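PDB 1ODJ: purine nucleoside phosphorylase from Thermus thermophilus, which probably catalyses the phosphorolysis of purine nucleosides to free base and ribose 1-phosphate, and is seen here with guanosine and sulfate bound. Local coordinates for residues Gln61-Gly66 and Glu179-Ala184; Leu85-Thr90 and Ala198-Ser203; Gly92-Asp97 and Tyr173-Phe178; Ile104-Ala109 and Gly151-Glu156. All coordinates share one frame; numbering follows the deposited sequence.

Contact 1 (Gln61-Gly66 and Glu179-Ala184). With GMP (guanosine), chain H.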
# COMPACT_ATOMS: atom_id res chain seq x y z
N GLN A 61 -32.10 6.22 -15.17
CA GLN A 61 -31.24 5.15 -15.66
C GLN A 61 -30.74 4.20 -14.58
O GLN A 61 -30.22 4.63 -13.55
CB GLN A 61 -30.05 5.77 -16.39
CG GLN A 61 -28.99 4.80 -16.87
CD GLN A 61 -29.50 3.84 -17.92
OE1 GLN A 61 -29.82 4.24 -19.05
NE2 GLN A 61 -29.59 2.57 -17.56
N THR A 62 -30.90 2.91 -14.84
CA THR A 62 -30.42 1.88 -13.93
C THR A 62 -28.90 1.78 -14.02
O THR A 62 -28.33 1.70 -15.12
CB THR A 62 -31.02 0.53 -14.29
OG1 THR A 62 -32.44 0.66 -14.38
CG2 THR A 62 -30.66 -0.51 -13.23
N THR A 63 -28.24 1.76 -12.87
CA THR A 63 -26.78 1.68 -12.81
C THR A 63 -26.29 0.27 -12.52
O THR A 63 -25.27 -0.15 -13.04
CB THR A 63 -26.22 2.60 -11.71
OG1 THR A 63 -26.75 2.18 -10.45
CG2 THR A 63 -26.61 4.07 -11.95
N GLY A 64 -27.03 -0.45 -11.68
CA GLY A 64 -26.64 -1.80 -11.31
C GLY A 64 -26.02 -1.69 -9.94
O GLY A 64 -25.93 -0.59 -9.41
N MET A 65 -25.61 -2.81 -9.35
CA MET A 65 -24.99 -2.77 -8.03
C MET A 65 -23.46 -2.74 -8.13
O MET A 65 -22.87 -3.57 -8.81
CB MET A 65 -25.43 -3.97 -7.18
CG MET A 65 -26.92 -3.99 -6.85
SD MET A 65 -27.36 -5.23 -5.61
CE MET A 65 -27.36 -6.69 -6.63
N GLY A 66 -22.84 -1.77 -7.47
CA GLY A 66 -21.39 -1.67 -7.51
C GLY A 66 -20.85 -0.54 -8.37
O GLY A 66 -21.41 -0.18 -9.41
N GLU A 179 -23.16 2.14 1.11
CA GLU A 179 -23.79 1.94 -0.19
C GLU A 179 -22.74 1.48 -1.21
O GLU A 179 -21.59 1.24 -0.84
CB GLU A 179 -24.54 3.21 -0.65
CG GLU A 179 -23.76 4.52 -0.62
CD GLU A 179 -23.14 4.87 -1.95
OE1 GLU A 179 -21.91 4.68 -2.10
OE2 GLU A 179 -23.88 5.33 -2.86
N MET A 180 -23.11 1.35 -2.47
CA MET A 180 -22.15 0.84 -3.46
C MET A 180 -22.06 1.55 -4.81
O MET A 180 -21.86 0.89 -5.83
CB MET A 180 -22.42 -0.66 -3.71
CG MET A 180 -22.01 -1.57 -2.54
SD MET A 180 -22.69 -3.28 -2.57
CE MET A 180 -21.96 -3.91 -4.14
N GLU A 181 -22.19 2.88 -4.84
CA GLU A 181 -22.08 3.61 -6.11
C GLU A 181 -21.57 5.03 -6.02
O GLU A 181 -20.80 5.46 -6.88
CB GLU A 181 -23.42 3.65 -6.83
CG GLU A 181 -23.81 2.34 -7.45
CD GLU A 181 -24.47 1.45 -6.45
OE1 GLU A 181 -24.55 0.23 -6.71
OE2 GLU A 181 -24.93 1.99 -5.42
N ALA A 182 -22.00 5.77 -5.00
CA ALA A 182 -21.61 7.16 -4.82
C ALA A 182 -20.17 7.52 -5.22
O ALA A 182 -19.96 8.29 -6.17
CB ALA A 182 -21.89 7.60 -3.37
N SER A 183 -19.17 6.97 -4.52
CA SER A 183 -17.78 7.31 -4.80
C SER A 183 -17.39 7.39 -6.28
O SER A 183 -16.74 8.35 -6.69
CB SER A 183 -16.83 6.34 -4.09
OG SER A 183 -16.99 5.01 -4.53
N ALA A 184 -17.78 6.40 -7.07
CA ALA A 184 -17.45 6.39 -8.50
C ALA A 184 -18.16 7.51 -9.25
O ALA A 184 -17.62 8.08 -10.19
CB ALA A 184 -17.83 5.03 -9.11
O5' GMP H . -28.56 -4.06 -1.79
C5' GMP H . -27.25 -3.54 -1.98
C4' GMP H . -27.48 -2.32 -2.87
O4' GMP H . -28.33 -1.27 -2.27
C3' GMP H . -26.19 -1.59 -3.21
O3' GMP H . -26.30 -1.24 -4.62
C2' GMP H . -26.14 -0.32 -2.31
O2' GMP H . -25.88 0.90 -3.01
C1' GMP H . -27.48 -0.39 -1.51
N9 GMP H . -27.37 -0.79 -0.07
C8 GMP H . -28.43 -0.81 0.80
N7 GMP H . -28.11 -1.18 2.01
C5 GMP H . -26.74 -1.43 1.94
C6 GMP H . -25.84 -1.87 2.96
O6 GMP H . -26.08 -2.14 4.15
N1 GMP H . -24.55 -2.00 2.48
C2 GMP H . -24.16 -1.73 1.19
N2 GMP H . -22.85 -1.92 0.94
N3 GMP H . -24.98 -1.32 0.23
C4 GMP H . -26.26 -1.19 0.67
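Gly66 and Met180 bring their CA atoms to within 4.8 Å of each other, at the point where 61-66 is about to enter helix 67-79 and 179-184 runs from the end of a strand into helix 182-192. What joins the two is the carboxylate of Glu181. Its OE1 takes the N-H of Gly66, with Gly66 N 2.7 Å from Glu181 OE1, met on the anti side and 32° out of the carboxylate plane. The side chain gets there by folding: CG sits anti to the carbonyl carbon and the chain then bends at chi2 (84°), which sets the carboxylate between the loop and the ribose of guanosine. Glu181 OE2 accepts the proton of guanosine O2' at 2.8 Å. The same O2' is reached by Met180 N at 2.9 Å, so one hydroxyl acts as donor and acceptor at once and is fixed in rotation. A methionine and a glutamate at the ribose O2' is as in the hexameric bacterial purine nucleoside phosphorylases. The two methionines supply the greasy part of the sugar site. Met65 lays its CG 3.6 Å from guanosine O3' and also packs on His5 of the second subunit, while Met180 brings its CG alongside guanosine N2 and ends with CE 4.1 Å from Gly66 CA. Glu179 accepts N-H groups at the start of helix 182-192: its OE2 uses the syn lone pair to bind Ala182 N at 2.9 Å, and its OE1 receives the N-H of Glu181 from above the carboxylate plane.

Contact 2 (Leu85-Thr90 and Ala198-Ser203). With GMP (guanosine), chain H; SO4 (sulfate ion), chain G.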
# COMPACT_ATOMS: atom_id res chain seq x y z
N LEU A 85 -26.34 14.37 -13.10
CA LEU A 85 -26.74 13.04 -12.67
C LEU A 85 -26.88 12.98 -11.15
O LEU A 85 -25.96 13.35 -10.40
CB LEU A 85 -25.72 12.00 -13.18
CG LEU A 85 -25.38 12.12 -14.68
CD1 LEU A 85 -24.50 13.34 -14.93
CD2 LEU A 85 -24.65 10.88 -15.15
N VAL A 86 -28.04 12.54 -10.70
CA VAL A 86 -28.33 12.39 -9.27
C VAL A 86 -28.66 10.94 -8.94
O VAL A 86 -29.65 10.39 -9.43
CB VAL A 86 -29.53 13.27 -8.82
CG1 VAL A 86 -29.84 13.02 -7.37
CG2 VAL A 86 -29.22 14.75 -9.06
N ARG A 87 -27.82 10.31 -8.12
CA ARG A 87 -28.05 8.93 -7.72
C ARG A 87 -29.17 8.94 -6.70
O ARG A 87 -29.14 9.71 -5.75
CB ARG A 87 -26.78 8.35 -7.08
CG ARG A 87 -26.98 6.94 -6.51
CD ARG A 87 -25.69 6.31 -6.01
NE ARG A 87 -25.92 5.59 -4.76
CZ ARG A 87 -26.67 4.50 -4.67
NH1 ARG A 87 -27.25 3.99 -5.74
NH2 ARG A 87 -26.89 3.94 -3.48
N VAL A 88 -30.18 8.10 -6.93
CA VAL A 88 -31.30 7.98 -5.99
C VAL A 88 -31.32 6.51 -5.55
O VAL A 88 -31.84 5.63 -6.25
CB VAL A 88 -32.67 8.39 -6.64
CG1 VAL A 88 -32.94 9.88 -6.43
CG2 VAL A 88 -32.67 8.08 -8.12
N GLY A 89 -30.72 6.23 -4.40
CA GLY A 89 -30.67 4.85 -3.95
C GLY A 89 -30.90 4.62 -2.47
O GLY A 89 -31.34 5.52 -1.76
N THR A 90 -30.61 3.40 -2.02
CA THR A 90 -30.78 3.00 -0.62
C THR A 90 -29.44 2.77 0.05
O THR A 90 -28.42 2.73 -0.63
CB THR A 90 -31.57 1.72 -0.51
OG1 THR A 90 -30.89 0.69 -1.25
CG2 THR A 90 -32.96 1.90 -1.07
N ALA A 198 -25.96 12.94 -4.81
CA ALA A 198 -26.49 11.69 -4.29
C ALA A 198 -27.36 11.85 -3.04
O ALA A 198 -27.00 12.55 -2.09
CB ALA A 198 -25.35 10.73 -4.00
N ILE A 199 -28.51 11.20 -3.07
CA ILE A 199 -29.44 11.21 -1.94
C ILE A 199 -29.78 9.73 -1.66
O ILE A 199 -29.73 8.89 -2.58
CB ILE A 199 -30.72 12.02 -2.27
CG1 ILE A 199 -31.69 11.96 -1.08
CG2 ILE A 199 -31.35 11.50 -3.54
CD1 ILE A 199 -32.74 13.02 -1.11
N LEU A 200 -30.12 9.42 -0.41
CA LEU A 200 -30.41 8.02 -0.06
C LEU A 200 -31.50 7.77 0.96
O LEU A 200 -31.70 8.55 1.89
CB LEU A 200 -29.12 7.35 0.42
CG LEU A 200 -27.97 7.52 -0.58
CD1 LEU A 200 -26.77 8.19 0.10
CD2 LEU A 200 -27.61 6.18 -1.19
N ALA A 201 -32.20 6.65 0.78
CA ALA A 201 -33.26 6.22 1.67
C ALA A 201 -32.68 5.09 2.49
O ALA A 201 -32.31 4.05 1.95
CB ALA A 201 -34.44 5.71 0.86
N VAL A 202 -32.57 5.29 3.80
CA VAL A 202 -32.03 4.25 4.68
C VAL A 202 -32.96 3.02 4.58
O VAL A 202 -34.18 3.14 4.75
CB VAL A 202 -31.99 4.72 6.14
CG1 VAL A 202 -31.23 3.73 6.98
CG2 VAL A 202 -31.35 6.09 6.21
N SER A 203 -32.39 1.85 4.28
CA SER A 203 -33.22 0.65 4.17
C SER A 203 -33.06 -0.32 5.34
O SER A 203 -33.84 -1.26 5.48
CB SER A 203 -32.93 -0.07 2.84
OG SER A 203 -31.61 -0.57 2.79
O5' GMP H . -28.56 -4.06 -1.79
C5' GMP H . -27.25 -3.54 -1.98
C4' GMP H . -27.48 -2.32 -2.87
O4' GMP H . -28.33 -1.27 -2.27
C3' GMP H . -26.19 -1.59 -3.21
O3' GMP H . -26.30 -1.24 -4.62
C2' GMP H . -26.14 -0.32 -2.31
O2' GMP H . -25.88 0.90 -3.01
C1' GMP H . -27.48 -0.39 -1.51
N9 GMP H . -27.37 -0.79 -0.07
C8 GMP H . -28.43 -0.81 0.80
N7 GMP H . -28.11 -1.18 2.01
C5 GMP H . -26.74 -1.43 1.94
C6 GMP H . -25.84 -1.87 2.96
O6 GMP H . -26.08 -2.14 4.15
N1 GMP H . -24.55 -2.00 2.48
C2 GMP H . -24.16 -1.73 1.19
N2 GMP H . -22.85 -1.92 0.94
N3 GMP H . -24.98 -1.32 0.23
C4 GMP H . -26.26 -1.19 0.67
S SO4 G . -29.73 1.05 -4.56
O1 SO4 G . -28.92 1.89 -3.64
O2 SO4 G . -30.01 1.83 -5.79
O3 SO4 G . -30.99 0.68 -3.90
O4 SO4 G . -28.98 -0.16 -4.95
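Thr90 lies beside Ala201, and Arg87 beside Ala198, in two parallel strands whose axes run 4.6 Å apart at an angle of 14°. Thr90 gives up more surface to the partner strand than any other residue of 85-90. Its CA makes a CA-H...O contact with the carbonyl of Ala201, while its far side faces the sulfate: OG1, lodged between the backbone N and the carbonyl carbon (chi1 58°), reaches sulfate O3 at 2.7 Å, and the backbone N gives its N-H to sulfate O1 at 2.8 Å. Arg87 points to the other face of the sheet and brings NH2 to the same O1 at 2.9 Å, nearly straight (161°) and in the guanidinium plane. Leu200 crosses the guanidinium obliquely, with CD2 3.3 Å from Arg87 NH2. The charge of Arg87 is shared further, NE pairing with Glu179 and NH1 with Glu181, so two carboxylates and the sulfate hold the guanidinium in place. With Arg87 replaced by an alanine, Glu179 and Glu181 would probably lose their cationic mate and the anion its NH2 bond. On the face of Thr90, away from Arg87, Ile199 sets its CG2 3.7 Å from Val88 CG1, and both lean on Met224 of helix 214-232. Ile199 N bonds to Arg87 O at 3.1 Å, the first of the regular bonds that continue with Ala201 N to Gly89 O. A CB on Gly89 would collide with sulfate O1 where it is bound. With Arg25 of the same chain and Arg44 of the second subunit also bonded to the sulfate, the end of strand 84-93, backed by strand 195-205, contributes Arg87 and Thr90 to what is probably the phosphate site of the phosphorylase fold.

Contact 3 (Gly92-Asp97 and Tyr173-Phe178). With GMP (guanosine), chain H.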
# COMPACT_ATOMS: atom_id res chain seq x y z
N GLY A 92 -27.36 1.10 3.95
CA GLY A 92 -27.41 0.51 5.28
C GLY A 92 -26.79 1.44 6.30
O GLY A 92 -25.63 1.79 6.18
N ALA A 93 -27.58 1.85 7.30
CA ALA A 93 -27.11 2.75 8.35
C ALA A 93 -25.90 2.22 9.12
O ALA A 93 -25.85 1.05 9.48
CB ALA A 93 -28.25 3.03 9.31
N ALA A 94 -24.94 3.09 9.41
CA ALA A 94 -23.75 2.62 10.13
C ALA A 94 -23.85 2.89 11.62
O ALA A 94 -22.88 2.70 12.35
CB ALA A 94 -22.49 3.26 9.55
N SER A 95 -25.02 3.32 12.07
CA SER A 95 -25.23 3.61 13.47
C SER A 95 -26.71 3.43 13.81
O SER A 95 -27.58 3.59 12.93
CB SER A 95 -24.74 5.03 13.77
OG SER A 95 -24.82 5.84 12.61
N SER A 96 -26.99 3.09 15.07
CA SER A 96 -28.36 2.86 15.53
C SER A 96 -29.28 4.08 15.57
O SER A 96 -30.49 3.93 15.78
CB SER A 96 -28.34 2.20 16.92
OG SER A 96 -27.87 0.87 16.84
N ASP A 97 -28.71 5.26 15.36
CA ASP A 97 -29.48 6.50 15.36
C ASP A 97 -30.22 6.74 14.04
O ASP A 97 -31.27 7.39 14.01
CB ASP A 97 -28.54 7.68 15.61
CG ASP A 97 -27.24 7.56 14.83
OD1 ASP A 97 -26.44 6.65 15.14
OD2 ASP A 97 -27.03 8.39 13.91
N TYR A 173 -16.08 8.10 12.39
CA TYR A 173 -15.30 8.93 11.49
C TYR A 173 -16.25 9.80 10.69
O TYR A 173 -15.84 10.58 9.83
CB TYR A 173 -14.48 8.06 10.56
CG TYR A 173 -13.33 7.36 11.23
CD1 TYR A 173 -12.21 8.07 11.67
CD2 TYR A 173 -13.31 5.97 11.34
CE1 TYR A 173 -11.09 7.42 12.21
CE2 TYR A 173 -12.21 5.30 11.88
CZ TYR A 173 -11.10 6.03 12.30
OH TYR A 173 -9.99 5.36 12.77
N GLY A 174 -17.54 9.65 10.97
CA GLY A 174 -18.53 10.43 10.27
C GLY A 174 -19.34 9.66 9.26
O GLY A 174 -20.24 10.22 8.63
N VAL A 175 -19.03 8.38 9.09
CA VAL A 175 -19.76 7.57 8.12
C VAL A 175 -21.16 7.32 8.63
O VAL A 175 -21.35 6.65 9.65
CB VAL A 175 -19.06 6.19 7.85
CG1 VAL A 175 -19.87 5.37 6.85
CG2 VAL A 175 -17.65 6.42 7.30
N LEU A 176 -22.15 7.87 7.92
CA LEU A 176 -23.56 7.70 8.29
C LEU A 176 -24.11 6.34 7.81
O LEU A 176 -24.87 5.67 8.52
CB LEU A 176 -24.41 8.82 7.68
CG LEU A 176 -24.25 10.28 8.14
CD1 LEU A 176 -25.06 11.17 7.22
CD2 LEU A 176 -24.72 10.48 9.57
N ALA A 177 -23.72 5.94 6.61
CA ALA A 177 -24.23 4.69 6.06
C ALA A 177 -23.40 4.14 4.91
O ALA A 177 -22.55 4.83 4.34
CB ALA A 177 -25.67 4.87 5.62
N PHE A 178 -23.66 2.88 4.58
CA PHE A 178 -22.94 2.21 3.51
C PHE A 178 -23.79 1.98 2.28
O PHE A 178 -24.99 1.68 2.38
CB PHE A 178 -22.37 0.87 4.02
CG PHE A 178 -21.20 1.01 4.98
CD1 PHE A 178 -21.39 1.56 6.26
CD2 PHE A 178 -19.93 0.62 4.61
CE1 PHE A 178 -20.31 1.70 7.15
CE2 PHE A 178 -18.84 0.76 5.50
CZ PHE A 178 -19.05 1.31 6.77
O5' GMP H . -28.56 -4.06 -1.79
C5' GMP H . -27.25 -3.54 -1.98
C4' GMP H . -27.48 -2.32 -2.87
O4' GMP H . -28.33 -1.27 -2.27
C3' GMP H . -26.19 -1.59 -3.21
O3' GMP H . -26.30 -1.24 -4.62
C2' GMP H . -26.14 -0.32 -2.31
O2' GMP H . -25.88 0.90 -3.01
C1' GMP H . -27.48 -0.39 -1.51
N9 GMP H . -27.37 -0.79 -0.07
C8 GMP H . -28.43 -0.81 0.80
N7 GMP H . -28.11 -1.18 2.01
C5 GMP H . -26.74 -1.43 1.94
C6 GMP H . -25.84 -1.87 2.96
O6 GMP H . -26.08 -2.14 4.15
N1 GMP H . -24.55 -2.00 2.48
C2 GMP H . -24.16 -1.73 1.19
N2 GMP H . -22.85 -1.92 0.94
N3 GMP H . -24.98 -1.32 0.23
C4 GMP H . -26.26 -1.19 0.67
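Gly92 and Phe178 form an antiparallel hydrogen-bonded pair, and here the contact is tight: Gly92 N gives its N-H to Phe178 O at 2.9 Å, and Phe178 N returns a bond to Gly92 O at 2.8 Å. One residue on, Ala93 and Ala177 make a non-hydrogen-bonded pair, with the methyl of Ala177 pressed to 3.1 Å from Gly92 O. Ala94 N then closes the row on Leu176 O at 2.7 Å. Its CB meets the Phe178 ring at the edge, in plane, 3.6 Å from CE1. CG of Phe178 stands anti to its own carbonyl carbon (chi1 -72°), and that turn carries the ring edge to the methyl of Ala94. This antiparallel pairing of strands 84-93 and 175-179 makes one wall of the base pocket of the phosphorylase fold. Gly92 N lies 3.1 Å from guanosine N7, and a CB on Gly92 would collide with O6 of the base. Beyond Ala94 the grip slackens. Ser95 only skirts Leu176 O with its OG, and the chain turns into solvent at Ser96 and Asp97, where Ser96 is held from outside by Arg168 and Arg205.

Contact 4 (Ile104-Ala109 and Gly151-Glu156). With GMP (guanosine), chain H.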
# COMPACT_ATOMS: atom_id res chain seq x y z
N ILE A 104 -30.71 10.63 3.25
CA ILE A 104 -29.34 11.11 3.41
C ILE A 104 -28.88 11.83 2.15
O ILE A 104 -28.88 11.26 1.07
CB ILE A 104 -28.33 9.99 3.66
CG1 ILE A 104 -28.73 9.17 4.90
CG2 ILE A 104 -26.94 10.59 3.83
CD1 ILE A 104 -27.77 8.05 5.21
N VAL A 105 -28.51 13.10 2.31
CA VAL A 105 -27.97 13.88 1.21
C VAL A 105 -26.48 13.68 1.43
O VAL A 105 -25.93 14.15 2.43
CB VAL A 105 -28.31 15.37 1.33
CG1 VAL A 105 -27.77 16.11 0.14
CG2 VAL A 105 -29.81 15.56 1.39
N ALA A 106 -25.85 12.96 0.51
CA ALA A 106 -24.44 12.63 0.58
C ALA A 106 -23.50 13.79 0.31
O ALA A 106 -23.34 14.24 -0.83
CB ALA A 106 -24.14 11.51 -0.39
N GLN A 107 -22.88 14.27 1.38
CA GLN A 107 -21.92 15.36 1.33
C GLN A 107 -20.62 14.89 0.69
O GLN A 107 -19.85 15.69 0.14
CB GLN A 107 -21.64 15.87 2.74
CG GLN A 107 -20.58 16.94 2.83
CD GLN A 107 -20.30 17.34 4.25
OE1 GLN A 107 -20.52 16.56 5.18
NE2 GLN A 107 -19.79 18.55 4.43
N GLY A 108 -20.39 13.58 0.76
CA GLY A 108 -19.18 12.98 0.21
C GLY A 108 -19.21 11.47 0.40
O GLY A 108 -20.10 10.95 1.09
N ALA A 109 -18.26 10.76 -0.20
CA ALA A 109 -18.21 9.30 -0.09
C ALA A 109 -16.83 8.69 0.13
O ALA A 109 -15.98 8.74 -0.77
CB ALA A 109 -18.83 8.69 -1.33
N GLY A 151 -24.36 14.26 5.36
CA GLY A 151 -23.03 13.85 5.76
C GLY A 151 -22.39 12.84 4.82
O GLY A 151 -22.78 12.72 3.65
N LEU A 152 -21.43 12.10 5.35
CA LEU A 152 -20.70 11.09 4.59
C LEU A 152 -21.33 9.73 4.58
O LEU A 152 -21.94 9.31 5.57
CB LEU A 152 -19.29 10.91 5.16
CG LEU A 152 -18.31 12.07 5.11
CD1 LEU A 152 -17.11 11.75 6.00
CD2 LEU A 152 -17.89 12.33 3.65
N VAL A 153 -21.18 9.04 3.46
CA VAL A 153 -21.64 7.67 3.33
C VAL A 153 -20.35 6.98 2.90
O VAL A 153 -19.36 7.65 2.59
CB VAL A 153 -22.68 7.49 2.22
CG1 VAL A 153 -23.87 8.39 2.48
CG2 VAL A 153 -22.06 7.77 0.85
N ALA A 154 -20.34 5.66 2.90
CA ALA A 154 -19.13 4.97 2.48
C ALA A 154 -19.48 4.03 1.34
O ALA A 154 -20.49 3.32 1.39
CB ALA A 154 -18.52 4.21 3.65
N SER A 155 -18.66 4.04 0.30
CA SER A 155 -18.91 3.19 -0.84
C SER A 155 -18.00 1.98 -0.79
O SER A 155 -16.78 2.12 -0.94
CB SER A 155 -18.67 3.96 -2.15
OG SER A 155 -19.57 5.05 -2.29
N GLU A 156 -18.56 0.80 -0.57
CA GLU A 156 -17.75 -0.41 -0.54
C GLU A 156 -18.02 -1.31 -1.74
O GLU A 156 -18.92 -1.05 -2.55
CB GLU A 156 -17.96 -1.18 0.77
CG GLU A 156 -19.39 -1.58 1.08
CD GLU A 156 -19.50 -2.36 2.39
OE1 GLU A 156 -20.63 -2.72 2.77
OE2 GLU A 156 -18.46 -2.62 3.04
O5' GMP H . -28.56 -4.06 -1.79
C5' GMP H . -27.25 -3.54 -1.98
C4' GMP H . -27.48 -2.32 -2.87
O4' GMP H . -28.33 -1.27 -2.27
C3' GMP H . -26.19 -1.59 -3.21
O3' GMP H . -26.30 -1.24 -4.62
C2' GMP H . -26.14 -0.32 -2.31
O2' GMP H . -25.88 0.90 -3.01
C1' GMP H . -27.48 -0.39 -1.51
N9 GMP H . -27.37 -0.79 -0.07
C8 GMP H . -28.43 -0.81 0.80
N7 GMP H . -28.11 -1.18 2.01
C5 GMP H . -26.74 -1.43 1.94
C6 GMP H . -25.84 -1.87 2.96
O6 GMP H . -26.08 -2.14 4.15
N1 GMP H . -24.55 -2.00 2.48
C2 GMP H . -24.16 -1.73 1.19
N2 GMP H . -22.85 -1.92 0.94
N3 GMP H . -24.98 -1.32 0.23
C4 GMP H . -26.26 -1.19 0.67
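Gln107 sets the oxygen of its flat carboxamide beside Gly151, with OE1 3.7 Å from Gly151 CA. Both ends of that amide are engaged by the third subunit: NE2 gives to the carbonyl of Pro129, and OE1 accepts from Arg190. The extended side chain, with CG anti to the backbone N (chi1 175°), carries the group out to that interface. The other flat group, the carboxylate of Glu156, meets guanosine at OE1, which takes an N-H of the base amino nitrogen N2 at 3.0 Å and 165°. Its OE2 turns to Thr162. Between these two groups runs the parallel pairing of the strands, which both turn a corner, at Gln107 and at Gly151. Gln107 N donates to Gly151 O at 2.8 Å, and past the corner Val153 N donates to Gly108 O at 3.2 Å. Gly108 leaves room for Leu152, whose CD2 would crowd any CB there. Val153 spreads its two methyls, CG1 sliding past Ile104 CG2 at 4.0 Å and CG2 resting 4.0 Å from Ala109 CB. Beside it Ser155 keeps OG 3.8 Å from Ala109 CB while bonding to Glu179. Replacing Glu156 by an alanine would probably leave the guanine amino group without its acceptor and Thr162 without its carboxylate. The chemistry implies a division of labour: an apolar, backbone-bonded middle, an amide that ties the strand corner to a neighbouring subunit, and an acid whose hold on the exocyclic amine is consistent with recognition of guanine.

All four contacts are largely buried and touch the same guanosine from different parts of the fold. The centre of contact 2 lies deepest, about 4 Å from that of the chain, and that of contact 3 about 17 Å out, its loop end reaching solvent. Contacts 2 and 3 share strand 84-93; contacts 2 and 4 meet where strand 195-205 pairs with 103-106, and contacts 3 and 4 where 175-179 pairs with 152-156. The chemistry follows place: contact 1 handles the ribose with one loop carboxylate and a backbone N-H, contact 2 the anion with a salt-bridged arginine, contacts 3 and 4 the base with strand backbone and an acid. Contacts 3 and 4 also meet the third subunit.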